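Local coordinates for histone deacetylase complex subunit SAP18 (PDB 4A6Q), which helps SIN3 and histone deacetylase 1 repress transcription and serves as an auxiliary component of the splicing-dependent exon junction complex on mRNA, at residues S71-V76 with T85-A90. Residues are numbered along the deposited sequence; the frame is centred on the assembly and turned at random. Where two conformers were deposited one is given.
Sequences SLVKEV and THFNFA
The F87 ring reaches from its strand to two successive residues of a helix, V73 and K74, and illustrates how one aromatic residue can bridge helix and sheet through apolar contact. V73 meets it at the rim: CG1 lies near the ring plane, 4.2 Å from F87 CE2. With CG1 anti to the backbone N (chi1 174°), it is this branch that points at the ring edge, while CG2, anti to the carbonyl carbon, makes no close contact with it. K74 uses its hydrocarbon chain. Its CE approaches the far end of the ring obliquely, 3.7 Å from F87 CZ, and CG of the same lysine lies 4.2 Å from that CZ. Extended beyond CG, the lysine runs past the outer end of the phenylalanine and carries its ammonium group beyond the ring.

The arrangement belongs to the ubiquitin-like fold of SAP18, in which helix 66-76 packs on one face of a mixed five-stranded sheet; strand 86-94 is an inner strand of that sheet, between 132-138 and 101-110. Placing an alanine at F87 would probably leave V73 CG1 and the K74 methylenes without their aromatic partner and open a gap between helix and strand.

What positions the ring is its neighbours. T70, one helical turn before K74, also touches F87, as do T109 and S111, and backbone hydrogen bonding between F87 and T109 ties the strand to its neighbour 101-110. Two residues along, F89 continues the same layer against L66, L69 and T70. The K74 chain rests on R81 and S111.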
# COMPACT_ATOMS: atom_id res chain seq x y z
N SER A 71 -4.62 10.44 4.87
CA SER A 71 -5.09 11.82 4.86
C SER A 71 -5.89 12.13 3.60
O SER A 71 -6.92 12.81 3.66
CB SER A 71 -3.92 12.79 5.00
OG SER A 71 -4.41 14.11 5.21
N LEU A 72 -5.43 11.63 2.45
CA LEU A 72 -6.16 11.84 1.20
C LEU A 72 -7.48 11.07 1.16
O LEU A 72 -8.48 11.56 0.63
CB LEU A 72 -5.28 11.47 0.00
CG LEU A 72 -4.04 12.37 -0.10
CD1 LEU A 72 -3.03 11.82 -1.09
CD2 LEU A 72 -4.43 13.77 -0.50
N VAL A 73 -7.48 9.85 1.68
CA VAL A 73 -8.70 9.06 1.74
C VAL A 73 -9.74 9.79 2.60
O VAL A 73 -10.93 9.85 2.25
CB VAL A 73 -8.40 7.65 2.27
CG1 VAL A 73 -9.70 6.82 2.49
CG2 VAL A 73 -7.49 6.92 1.30
N LYS A 74 -9.30 10.38 3.70
CA LYS A 74 -10.23 11.10 4.58
C LYS A 74 -10.91 12.32 3.93
O LYS A 74 -12.03 12.68 4.32
CB LYS A 74 -9.53 11.51 5.86
CG LYS A 74 -9.24 10.38 6.77
CD LYS A 74 -8.15 10.78 7.73
CE LYS A 74 -7.71 9.62 8.54
NZ LYS A 74 -6.60 10.03 9.45
N GLU A 75 -10.23 12.95 2.98
CA GLU A 75 -10.80 14.04 2.19
C GLU A 75 -12.08 13.62 1.47
O GLU A 75 -13.00 14.42 1.33
CB GLU A 75 -9.79 14.59 1.15
CG GLU A 75 -8.56 15.31 1.74
CD GLU A 75 -7.51 15.80 0.71
OE1 GLU A 75 -7.64 15.59 -0.53
OE2 GLU A 75 -6.51 16.39 1.16
N VAL A 76 -12.11 12.38 0.95
CA VAL A 76 -13.28 11.97 0.17
C VAL A 76 -14.28 11.15 0.96
O VAL A 76 -15.43 11.05 0.56
CB VAL A 76 -12.92 11.19 -1.11
CG1 VAL A 76 -12.49 12.15 -2.21
CG2 VAL A 76 -11.87 10.17 -0.83
N THR A 85 -10.84 5.07 13.72
CA THR A 85 -11.10 4.38 12.45
C THR A 85 -9.82 3.70 12.00
O THR A 85 -8.75 4.29 12.06
CB THR A 85 -11.57 5.39 11.38
OG1 THR A 85 -12.82 5.96 11.82
CG2 THR A 85 -11.81 4.67 10.06
N HIS A 86 -9.93 2.44 11.55
CA HIS A 86 -8.78 1.62 11.23
C HIS A 86 -8.63 1.46 9.73
O HIS A 86 -9.60 1.21 9.02
CB HIS A 86 -8.98 0.25 11.89
CG HIS A 86 -7.81 -0.66 11.82
ND1 HIS A 86 -7.62 -1.57 10.80
CD2 HIS A 86 -6.81 -0.89 12.70
CE1 HIS A 86 -6.52 -2.28 11.03
NE2 HIS A 86 -6.02 -1.89 12.19
N PHE A 87 -7.42 1.70 9.25
CA PHE A 87 -7.11 1.54 7.83
C PHE A 87 -6.11 0.43 7.61
O PHE A 87 -4.97 0.53 8.05
CB PHE A 87 -6.51 2.84 7.31
CG PHE A 87 -7.41 4.03 7.43
CD1 PHE A 87 -7.52 4.73 8.65
CD2 PHE A 87 -8.14 4.49 6.33
CE1 PHE A 87 -8.34 5.85 8.75
CE2 PHE A 87 -8.95 5.60 6.42
CZ PHE A 87 -9.07 6.28 7.64
N ASN A 88 -6.53 -0.66 6.96
CA ASN A 88 -5.64 -1.79 6.74
C ASN A 88 -5.20 -1.81 5.30
O ASN A 88 -6.01 -1.92 4.40
CB ASN A 88 -6.40 -3.09 7.04
CG ASN A 88 -5.49 -4.29 7.16
OD1 ASN A 88 -4.94 -4.78 6.17
ND2 ASN A 88 -5.37 -4.80 8.37
N PHE A 89 -3.90 -1.65 5.08
CA PHE A 89 -3.36 -1.53 3.70
C PHE A 89 -2.81 -2.85 3.17
O PHE A 89 -2.09 -3.57 3.90
CB PHE A 89 -2.19 -0.55 3.67
CG PHE A 89 -2.55 0.90 3.79
CD1 PHE A 89 -2.93 1.45 5.01
CD2 PHE A 89 -2.47 1.74 2.67
CE1 PHE A 89 -3.22 2.82 5.13
CE2 PHE A 89 -2.76 3.11 2.80
CZ PHE A 89 -3.14 3.63 4.01
N ALA A 90 -3.04 -3.10 1.89
CA ALA A 90 -2.47 -4.25 1.20
C ALA A 90 -2.06 -3.83 -0.20
O ALA A 90 -2.70 -2.96 -0.78
CB ALA A 90 -3.47 -5.39 1.12